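NAD-dependent epimerase/dehydratase domain-containing protein (Ruegeria pomeroyi DSS-3, PDB 3IUS) is of unknown function but, as a member of the NAD-dependent epimerase/dehydratase family, probably binds a nicotinamide dinucleotide. Local coordinates at residues H13-R22 and Q40-A49; V98-V106 and G128-W138. All coordinates share one frame; numbering follows the deposited sequence. Where two conformers were deposited one is given.

From the N terminus, strand 7-11 runs into helix 15-24, strand 30-35 returns through the sheet, and helix 41-46 follows. Contact 1 closes this first loop by joining the two helices of the Rossmann-type half. The chain then passes strands 49-53 and 66-69 and helix 79-90 before reaching contact 2, where strand 97-103 and its C-terminal turn meet helix 126-140, closing a second, mostly irregular loop. The contacts follow in series, neither nesting nor crossing. They meet where L101, turned away from helix 126-140, brings CD1 to 4.2 Å from T16 CG2 on helix 15-24.

Contact 1 of 2, residues H13-R22 and Q40-A49; sequences HGYTARVLSR and QMEAIRASGA. With EDO (1,2-ethanediol), chain E.
R22 and S47 bring the segments together, their CA atoms 5.2 Å apart, whereas those of H13 and I44 lie 6.9 Å apart. These are the first two helices of a Rossmann-type fold, and G14 and A17 fit its glycine-rich turn, probably the dinucleotide-binding one. R18, extended from CG to NE, reaches over the start of helix 41-46: NH2 meets Q40 OE1 at 2.9 Å in the carbonyl plane, on a lone pair, and NH1 reaches the same oxygen. The guanidinium and amide are nearly coplanar (18°), while NE returns to H13 O; a long arginine with three N-H-bearing nitrogens suits a place that serves both oxygens at once. A43 CB lies 3.3 Å from R18 NH1, where a larger side chain would probably crowd the guanidinium. The single N-H of H13 NE2 is shared between S47 OG and S21 OG, both 3.0 Å away. S10 binds the imidazole's other nitrogen, fixing its rotation, and A49 CB packs over one face. G48, with positive phi, ends helix 41-46 in a Schellman motif that turns the chain into strand 49-53. Just before it, S47 OG donates back to I44 O at 2.6 Å.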
loop_
_atom_site.group_PDB
_atom_site.type_symbol
_atom_site.label_atom_id
_atom_site.label_comp_id
_atom_site.label_asym_id
_atom_site.label_seq_id
_atom_site.Cartn_x
_atom_site.Cartn_y
_atom_site.Cartn_z
ATOM N N HIS A 13 -10.365 -1.498 -6.418
ATOM C CA HIS A 13 -9.338 -1.949 -7.348
ATOM C C HIS A 13 -8.620 -0.759 -7.976
ATOM O O HIS A 13 -8.966 -0.329 -9.076
ATOM C CB HIS A 13 -9.988 -2.783 -8.445
ATOM C CG HIS A 13 -9.019 -3.582 -9.260
ATOM N ND1 HIS A 13 -8.509 -4.791 -8.835
ATOM C CD2 HIS A 13 -8.489 -3.360 -10.487
ATOM C CE1 HIS A 13 -7.696 -5.271 -9.760
ATOM N NE2 HIS A 13 -7.667 -4.423 -10.772
ATOM N N GLY A 14 -7.616 -0.239 -7.278
ATOM C CA GLY A 14 -6.915 0.951 -7.729
ATOM C C GLY A 14 -5.492 0.689 -8.189
ATOM O O GLY A 14 -5.184 -0.373 -8.721
ATOM N N TYR A 15 -4.627 1.672 -7.968
ATOM C CA TYR A 15 -3.251 1.639 -8.449
ATOM C C TYR A 15 -2.537 0.316 -8.163
ATOM O O TYR A 15 -2.023 -0.327 -9.079
ATOM C CB TYR A 15 -2.465 2.819 -7.866
ATOM C CG TYR A 15 -1.061 2.945 -8.413
ATOM C CD1 TYR A 15 -0.831 3.471 -9.680
ATOM C CD2 TYR A 15 0.031 2.540 -7.662
ATOM C CE1 TYR A 15 0.457 3.580 -10.184
ATOM C CE2 TYR A 15 1.317 2.643 -8.154
ATOM C CZ TYR A 15 1.527 3.165 -9.412
ATOM O OH TYR A 15 2.810 3.263 -9.895
ATOM N N THR A 16 -2.522 -0.084 -6.896
ATOM C CA THR A 16 -1.825 -1.294 -6.470
ATOM C C THR A 16 -2.477 -2.569 -6.999
ATOM O O THR A 16 -1.808 -3.415 -7.588
ATOM C CB THR A 16 -1.723 -1.366 -4.933
ATOM O OG1 THR A 16 -0.873 -0.310 -4.468
ATOM C CG2 THR A 16 -1.156 -2.704 -4.479
ATOM N N ALA A 17 -3.779 -2.709 -6.779
ATOM C CA ALA A 17 -4.498 -3.917 -7.182
ATOM C C ALA A 17 -4.447 -4.155 -8.697
ATOM O O ALA A 17 -4.475 -5.294 -9.153
ATOM C CB ALA A 17 -5.944 -3.858 -6.692
ATOM N N ARG A 18 -4.364 -3.077 -9.473
ATOM C CA ARG A 18 -4.289 -3.188 -10.929
ATOM C C ARG A 18 -2.979 -3.805 -11.411
ATOM O O ARG A 18 -2.965 -4.543 -12.398
ATOM C CB ARG A 18 -4.531 -1.829 -11.592
ATOM C CG ARG A 18 -5.982 -1.401 -11.508
ATOM C CD ARG A 18 -6.175 0.051 -11.881
ATOM N NE ARG A 18 -7.438 0.545 -11.343
ATOM C CZ ARG A 18 -7.929 1.757 -11.565
ATOM N NH1 ARG A 18 -7.262 2.614 -12.327
ATOM N NH2 ARG A 18 -9.090 2.110 -11.022
ATOM N N VAL A 19 -1.877 -3.509 -10.728
ATOM C CA VAL A 19 -0.612 -4.130 -11.090
ATOM C C VAL A 19 -0.676 -5.626 -10.809
ATOM O O VAL A 19 -0.176 -6.426 -11.597
ATOM C CB VAL A 19 0.599 -3.500 -10.372
ATOM C CG1 VAL A 19 0.604 -1.993 -10.560
ATOM C CG2 VAL A 19 0.607 -3.869 -8.906
ATOM N N LEU A 20 -1.314 -6.001 -9.707
ATOM C CA LEU A 20 -1.494 -7.410 -9.384
ATOM C C LEU A 20 -2.368 -8.090 -10.428
ATOM O O LEU A 20 -2.018 -9.156 -10.934
ATOM C CB LEU A 20 -2.124 -7.570 -8.004
ATOM C CG LEU A 20 -2.450 -9.013 -7.616
ATOM C CD1 LEU A 20 -1.197 -9.874 -7.626
ATOM C CD2 LEU A 20 -3.137 -9.056 -6.260
ATOM N N SER A 21 -3.505 -7.477 -10.752
ATOM C CA SER A 21 -4.425 -8.072 -11.726
ATOM C C SER A 21 -3.796 -8.254 -13.119
ATOM O O SER A 21 -4.034 -9.264 -13.786
ATOM C CB SER A 21 -5.774 -7.330 -11.779
ATOM O OG SER A 21 -5.647 -6.002 -12.265
ATOM N N ARG A 22 -2.975 -7.302 -13.550
ATOM C CA ARG A 22 -2.312 -7.419 -14.841
ATOM C C ARG A 22 -1.347 -8.603 -14.860
ATOM O O ARG A 22 -1.044 -9.146 -15.923
ATOM C CB ARG A 22 -1.588 -6.120 -15.203
ATOM C CG ARG A 22 -2.507 -4.922 -15.370
ATOM C CD ARG A 22 -1.720 -3.642 -15.648
ATOM N NE ARG A 22 -2.595 -2.475 -15.730
ATOM C CZ ARG A 22 -2.571 -1.452 -14.881
ATOM N NH1 ARG A 22 -1.699 -1.429 -13.882
ATOM N NH2 ARG A 22 -3.411 -0.443 -15.040
ATOM N N GLN A 40 -13.889 5.130 -13.626
ATOM C CA GLN A 40 -12.751 4.226 -13.473
ATOM C C GLN A 40 -13.046 2.831 -14.018
ATOM O O GLN A 40 -12.191 1.947 -13.968
ATOM C CB GLN A 40 -12.334 4.127 -12.002
ATOM C CG GLN A 40 -11.773 5.410 -11.416
ATOM C CD GLN A 40 -10.354 5.695 -11.873
ATOM O OE1 GLN A 40 -9.521 4.789 -11.959
ATOM N NE2 GLN A 40 -10.068 6.961 -12.160
HETATM N N MSE A 41 -14.255 2.633 -14.528
HETATM C CA MSE A 41 -14.650 1.322 -15.029
HETATM C C MSE A 41 -13.708 0.875 -16.143
HETATM O O MSE A 41 -13.288 -0.281 -16.192
HETATM C CB MSE A 41 -16.097 1.351 -15.524
HETATM C CG MSE A 41 -17.121 1.771 -14.469
HETATM SE SE MSE A 41 -17.327 0.472 -13.012
HETATM C CE MSE A 41 -16.041 1.217 -11.762
ATOM N N GLU A 42 -13.372 1.816 -17.020
ATOM C CA GLU A 42 -12.475 1.586 -18.149
ATOM C C GLU A 42 -11.107 1.096 -17.697
ATOM O O GLU A 42 -10.604 0.074 -18.174
ATOM C CB GLU A 42 -12.289 2.899 -18.909
ATOM C CG GLU A 42 -12.238 2.771 -20.409
ATOM C CD GLU A 42 -13.599 2.970 -21.040
ATOM O OE1 GLU A 42 -13.722 3.846 -21.924
ATOM O OE2 GLU A 42 -14.549 2.267 -20.635
ATOM N N ALA A 43 -10.503 1.845 -16.779
ATOM C CA ALA A 43 -9.174 1.530 -16.267
ATOM C C ALA A 43 -9.148 0.172 -15.573
ATOM O O ALA A 43 -8.175 -0.569 -15.678
ATOM C CB ALA A 43 -8.700 2.621 -15.323
ATOM N N ILE A 44 -10.222 -0.149 -14.864
ATOM C CA ILE A 44 -10.313 -1.441 -14.196
ATOM C C ILE A 44 -10.356 -2.578 -15.215
ATOM O O ILE A 44 -9.649 -3.575 -15.073
ATOM C CB ILE A 44 -11.527 -1.505 -13.251
ATOM C CG1 ILE A 44 -11.293 -0.591 -12.045
ATOM C CG2 ILE A 44 -11.774 -2.938 -12.774
ATOM C CD1 ILE A 44 -12.467 -0.505 -11.098
ATOM N N ARG A 45 -11.177 -2.420 -16.249
ATOM C CA ARG A 45 -11.264 -3.425 -17.302
ATOM C C ARG A 45 -9.903 -3.652 -17.964
ATOM O O ARG A 45 -9.475 -4.790 -18.149
ATOM C CB ARG A 45 -12.316 -3.030 -18.341
ATOM C CG ARG A 45 -12.372 -3.954 -19.548
ATOM C CD ARG A 45 -13.593 -3.673 -20.415
ATOM N NE ARG A 45 -14.824 -4.177 -19.807
ATOM C CZ ARG A 45 -15.770 -3.414 -19.268
ATOM N NH1 ARG A 45 -15.645 -2.093 -19.261
ATOM N NH2 ARG A 45 -16.849 -3.975 -18.740
ATOM N N ALA A 46 -9.224 -2.562 -18.309
ATOM C CA ALA A 46 -7.903 -2.640 -18.932
ATOM C C ALA A 46 -6.869 -3.372 -18.069
ATOM O O ALA A 46 -5.903 -3.931 -18.588
ATOM C CB ALA A 46 -7.400 -1.242 -19.290
ATOM N N SER A 47 -7.071 -3.355 -16.752
ATOM C CA SER A 47 -6.152 -4.002 -15.822
ATOM C C SER A 47 -6.446 -5.491 -15.726
ATOM O O SER A 47 -5.800 -6.215 -14.966
ATOM C CB SER A 47 -6.249 -3.370 -14.434
ATOM O OG SER A 47 -7.395 -3.837 -13.744
ATOM N N GLY A 48 -7.425 -5.945 -16.501
ATOM C CA GLY A 48 -7.736 -7.363 -16.572
ATOM C C GLY A 48 -8.813 -7.826 -15.612
ATOM O O GLY A 48 -9.009 -9.030 -15.430
ATOM N N ALA A 49 -9.517 -6.876 -15.003
ATOM C CA ALA A 49 -10.582 -7.195 -14.059
ATOM C C ALA A 49 -11.954 -6.788 -14.594
ATOM O O ALA A 49 -12.078 -5.827 -15.356
ATOM C CB ALA A 49 -10.317 -6.520 -12.714
HETATM C C1 EDO E . 2.254 -4.748 -13.831
HETATM O O1 EDO E . 1.716 -6.088 -13.507
HETATM C C2 EDO E . 1.321 -3.831 -14.568
HETATM O O2 EDO E . 1.038 -2.454 -14.461
HETATM O O HOH W 1 -5.707 0.080 -16.152
#

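Contact 2 of 2, residues V98-V106 and G128-W138; sequences VGYLSTTAV and GRWRVMAEQQW
Y100 points from strand 98-103 at helix 128-138, whose axis passes 8.7 Å from the strand's and runs nearly antiparallel to it, at 150°. This is the strand-to-helix half of a Rossmann-type crossover; in related short-chain dehydrogenases these elements usually carry active-site residues, but no such role is established here. With CG anti to the backbone N (chi1 176°), the Y100 ring lies along the helix. One face receives the five-membered ring of W138 in an offset stack, centroids 4.6 Å apart and planes at 29°. At its far end, OH lies 3.2 Å from A134 CB, a small residue that lets the ring come close, and takes a weak hydrogen bond from R131 NH1 (3.1 Å). A leucine in place of Y100 would probably strip W138 of its stacking partner and R131 NH1 of a weak acceptor, opening a gap over A134. Next along, S102 OG donates to E135 OE2 (2.7 Å) on the anti lone pair of that oxygen, while R150 forms a salt bridge with OE1, so both oxygens of the buried carboxylate are engaged. R131, bent at chi2, has T103 CG2 over one guanidinium face, 3.6 Å from NE. T103 OG1 meanwhile accepts from A105 N in an ST turn that starts the bend after the strand. Beyond the bend, V106 CB packs 4.0 Å from V132 CG2, its branched surface filling the space beside the helix, and G128 suits the place near A105 O, where a CB would be crowded. Helix 126-140 thus packs over strands 97-103 and 146-155, where W138 meets L146; W138 also reaches helix 79-90, with NE1 hydrogen-bonded to D78 OD1, just before that helix.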
loop_
_atom_site.group_PDB
_atom_site.type_symbol
_atom_site.label_atom_id
_atom_site.label_comp_id
_atom_site.label_asym_id
_atom_site.label_seq_id
_atom_site.Cartn_x
_atom_site.Cartn_y
_atom_site.Cartn_z
ATOM N N VAL A 98 -7.543 -14.040 2.197
ATOM C CA VAL A 98 -8.048 -12.676 2.243
ATOM C C VAL A 98 -6.901 -11.739 2.584
ATOM O O VAL A 98 -6.159 -11.976 3.534
ATOM C CB VAL A 98 -9.162 -12.519 3.294
ATOM C CG1 VAL A 98 -9.525 -11.048 3.465
ATOM C CG2 VAL A 98 -10.385 -13.366 2.918
ATOM N N GLY A 99 -6.740 -10.672 1.810
ATOM C CA GLY A 99 -5.687 -9.724 2.094
ATOM C C GLY A 99 -6.243 -8.342 2.382
ATOM O O GLY A 99 -6.982 -7.791 1.568
ATOM N N TYR A 100 -5.913 -7.799 3.549
ATOM C CA TYR A 100 -6.258 -6.420 3.862
ATOM C C TYR A 100 -5.030 -5.547 3.708
ATOM O O TYR A 100 -4.010 -5.784 4.353
ATOM C CB TYR A 100 -6.821 -6.278 5.281
ATOM C CG TYR A 100 -7.087 -4.833 5.647
ATOM C CD1 TYR A 100 -8.117 -4.123 5.041
ATOM C CD2 TYR A 100 -6.295 -4.171 6.578
ATOM C CE1 TYR A 100 -8.357 -2.799 5.349
ATOM C CE2 TYR A 100 -6.529 -2.849 6.897
ATOM C CZ TYR A 100 -7.565 -2.168 6.283
ATOM O OH TYR A 100 -7.800 -0.851 6.591
ATOM N N LEU A 101 -5.120 -4.537 2.848
ATOM C CA LEU A 101 -4.027 -3.592 2.707
ATOM C C LEU A 101 -4.126 -2.509 3.780
ATOM O O LEU A 101 -5.097 -1.745 3.828
ATOM C CB LEU A 101 -3.993 -2.984 1.304
ATOM C CG LEU A 101 -3.832 -3.982 0.146
ATOM C CD1 LEU A 101 -3.712 -3.247 -1.187
ATOM C CD2 LEU A 101 -2.634 -4.903 0.365
ATOM N N SER A 102 -3.119 -2.471 4.647
ATOM C CA SER A 102 -3.042 -1.507 5.730
ATOM C C SER A 102 -1.881 -0.569 5.432
ATOM O O SER A 102 -1.427 -0.491 4.293
ATOM C CB SER A 102 -2.830 -2.227 7.070
ATOM O OG SER A 102 -2.978 -1.339 8.170
ATOM N N THR A 103 -1.397 0.136 6.447
ATOM C CA THR A 103 -0.248 1.022 6.269
ATOM C C THR A 103 0.673 0.959 7.480
ATOM O O THR A 103 0.330 0.361 8.503
ATOM C CB THR A 103 -0.669 2.495 6.061
ATOM O OG1 THR A 103 -1.156 3.026 7.299
ATOM C CG2 THR A 103 -1.746 2.621 4.985
ATOM N N THR A 104 1.841 1.585 7.364
ATOM C CA THR A 104 2.798 1.601 8.465
ATOM C C THR A 104 2.478 2.682 9.488
ATOM O O THR A 104 3.201 2.835 10.475
ATOM C CB THR A 104 4.242 1.790 7.971
ATOM O OG1 THR A 104 4.340 3.021 7.240
ATOM C CG2 THR A 104 4.670 0.628 7.085
ATOM N N ALA A 105 1.402 3.433 9.260
ATOM C CA ALA A 105 1.038 4.509 10.181
ATOM C C ALA A 105 0.535 3.943 11.501
ATOM O O ALA A 105 0.465 4.648 12.504
ATOM C CB ALA A 105 0.004 5.445 9.562
ATOM N N VAL A 106 0.207 2.655 11.500
ATOM C CA VAL A 106 -0.265 2.006 12.714
ATOM C C VAL A 106 0.764 2.024 13.847
ATOM O O VAL A 106 0.397 1.980 15.024
ATOM C CB VAL A 106 -0.665 0.553 12.447
ATOM C CG1 VAL A 106 -1.799 0.491 11.427
ATOM C CG2 VAL A 106 0.531 -0.242 11.970
ATOM N N GLY A 128 -4.252 6.891 11.345
ATOM C CA GLY A 128 -3.602 5.730 11.917
ATOM C C GLY A 128 -4.510 4.956 12.853
ATOM O O GLY A 128 -4.475 3.723 12.879
ATOM N N ARG A 129 -5.307 5.673 13.643
ATOM C CA ARG A 129 -6.249 5.013 14.550
ATOM C C ARG A 129 -7.333 4.278 13.761
ATOM O O ARG A 129 -7.759 3.183 14.143
ATOM C CB ARG A 129 -6.883 6.001 15.535
ATOM C CG ARG A 129 -5.922 6.542 16.585
ATOM C CD ARG A 129 -6.667 7.258 17.709
ATOM N NE ARG A 129 -7.633 8.229 17.209
ATOM C CZ ARG A 129 -7.344 9.499 16.951
ATOM N NH1 ARG A 129 -6.117 9.951 17.153
ATOM N NH2 ARG A 129 -8.284 10.316 16.498
ATOM N N TRP A 130 -7.775 4.874 12.658
ATOM C CA TRP A 130 -8.789 4.229 11.826
ATOM C C TRP A 130 -8.237 2.957 11.183
ATOM O O TRP A 130 -8.960 1.966 11.031
ATOM C CB TRP A 130 -9.321 5.176 10.747
ATOM C CG TRP A 130 -9.919 6.441 11.283
ATOM C CD1 TRP A 130 -10.334 6.679 12.562
ATOM C CD2 TRP A 130 -10.186 7.640 10.546
ATOM N NE1 TRP A 130 -10.833 7.952 12.667
ATOM C CE2 TRP A 130 -10.753 8.564 11.445
ATOM C CE3 TRP A 130 -9.997 8.021 9.214
ATOM C CZ2 TRP A 130 -11.132 9.848 11.056
ATOM C CZ3 TRP A 130 -10.373 9.299 8.829
ATOM C CH2 TRP A 130 -10.936 10.195 9.747
ATOM N N ARG A 131 -6.959 2.989 10.807
ATOM C CA ARG A 131 -6.298 1.803 10.269
ATOM C C ARG A 131 -6.263 0.699 11.313
ATOM O O ARG A 131 -6.573 -0.450 11.012
ATOM C CB ARG A 131 -4.873 2.117 9.812
ATOM C CG ARG A 131 -4.788 2.834 8.485
ATOM C CD ARG A 131 -5.189 1.926 7.330
ATOM N NE ARG A 131 -5.138 2.653 6.066
ATOM C CZ ARG A 131 -5.488 2.143 4.891
ATOM N NH1 ARG A 131 -5.917 0.891 4.811
ATOM N NH2 ARG A 131 -5.411 2.885 3.796
ATOM N N VAL A 132 -5.877 1.045 12.540
ATOM C CA VAL A 132 -5.834 0.047 13.610
ATOM C C VAL A 132 -7.215 -0.560 13.845
ATOM O O VAL A 132 -7.347 -1.780 14.005
ATOM C CB VAL A 132 -5.301 0.638 14.926
ATOM C CG1 VAL A 132 -5.550 -0.340 16.079
ATOM C CG2 VAL A 132 -3.818 0.980 14.794
HETATM N N MSE A 133 -8.231 0.296 13.878
HETATM C CA MSE A 133 -9.622 -0.129 13.982
HETATM C C MSE A 133 -9.942 -1.157 12.911
HETATM O O MSE A 133 -10.488 -2.226 13.191
HETATM C CB MSE A 133 -10.557 1.052 13.738
HETATM C CG MSE A 133 -10.951 1.899 14.922
HETATM SE SE MSE A 133 -12.667 2.721 14.431
HETATM C CE MSE A 133 -13.802 1.169 14.708
ATOM N N ALA A 134 -9.636 -0.798 11.667
ATOM C CA ALA A 134 -9.947 -1.654 10.525
ATOM C C ALA A 134 -9.248 -3.005 10.653
ATOM O O ALA A 134 -9.873 -4.051 10.472
ATOM C CB ALA A 134 -9.566 -0.965 9.220
ATOM N N GLU A 135 -7.959 -2.986 10.986
ATOM C CA GLU A 135 -7.216 -4.234 11.152
ATOM C C GLU A 135 -7.884 -5.121 12.187
ATOM O O GLU A 135 -8.027 -6.322 11.981
ATOM C CB GLU A 135 -5.781 -3.978 11.601
ATOM C CG GLU A 135 -4.874 -3.393 10.537
ATOM C CD GLU A 135 -3.404 -3.653 10.841
ATOM O OE1 GLU A 135 -3.102 -4.592 11.606
ATOM O OE2 GLU A 135 -2.541 -2.925 10.319
ATOM N N GLN A 136 -8.273 -4.520 13.307
ATOM C CA GLN A 136 -8.862 -5.269 14.415
ATOM C C GLN A 136 -10.199 -5.880 14.018
ATOM O O GLN A 136 -10.523 -7.009 14.408
ATOM C CB GLN A 136 -9.002 -4.373 15.656
ATOM C CG GLN A 136 -7.653 -4.037 16.309
ATOM C CD GLN A 136 -7.697 -2.832 17.238
ATOM O OE1 GLN A 136 -8.724 -2.164 17.375
ATOM N NE2 GLN A 136 -6.572 -2.551 17.883
ATOM N N GLN A 137 -10.974 -5.132 13.243
ATOM C CA GLN A 137 -12.262 -5.622 12.760
ATOM C C GLN A 137 -12.070 -6.845 11.862
ATOM O O GLN A 137 -12.749 -7.859 12.019
ATOM C CB GLN A 137 -13.027 -4.506 12.039
ATOM C CG GLN A 137 -13.525 -3.421 12.980
ATOM C CD GLN A 137 -14.052 -2.190 12.251
ATOM O OE1 GLN A 137 -13.780 -1.983 11.067
ATOM N NE2 GLN A 137 -14.796 -1.359 12.970
ATOM N N TRP A 138 -11.128 -6.753 10.934
ATOM C CA TRP A 138 -10.817 -7.885 10.070
ATOM C C TRP A 138 -10.305 -9.086 10.872
ATOM O O TRP A 138 -10.745 -10.210 10.654
ATOM C CB TRP A 138 -9.817 -7.472 8.990
ATOM C CG TRP A 138 -10.465 -6.719 7.876
ATOM C CD1 TRP A 138 -10.380 -5.377 7.627
ATOM C CD2 TRP A 138 -11.305 -7.263 6.855
ATOM N NE1 TRP A 138 -11.117 -5.054 6.513
ATOM C CE2 TRP A 138 -11.695 -6.195 6.020
ATOM C CE3 TRP A 138 -11.766 -8.550 6.564
ATOM C CZ2 TRP A 138 -12.525 -6.376 4.914
ATOM C CZ3 TRP A 138 -12.589 -8.728 5.467
ATOM C CH2 TRP A 138 -12.959 -7.647 4.656
#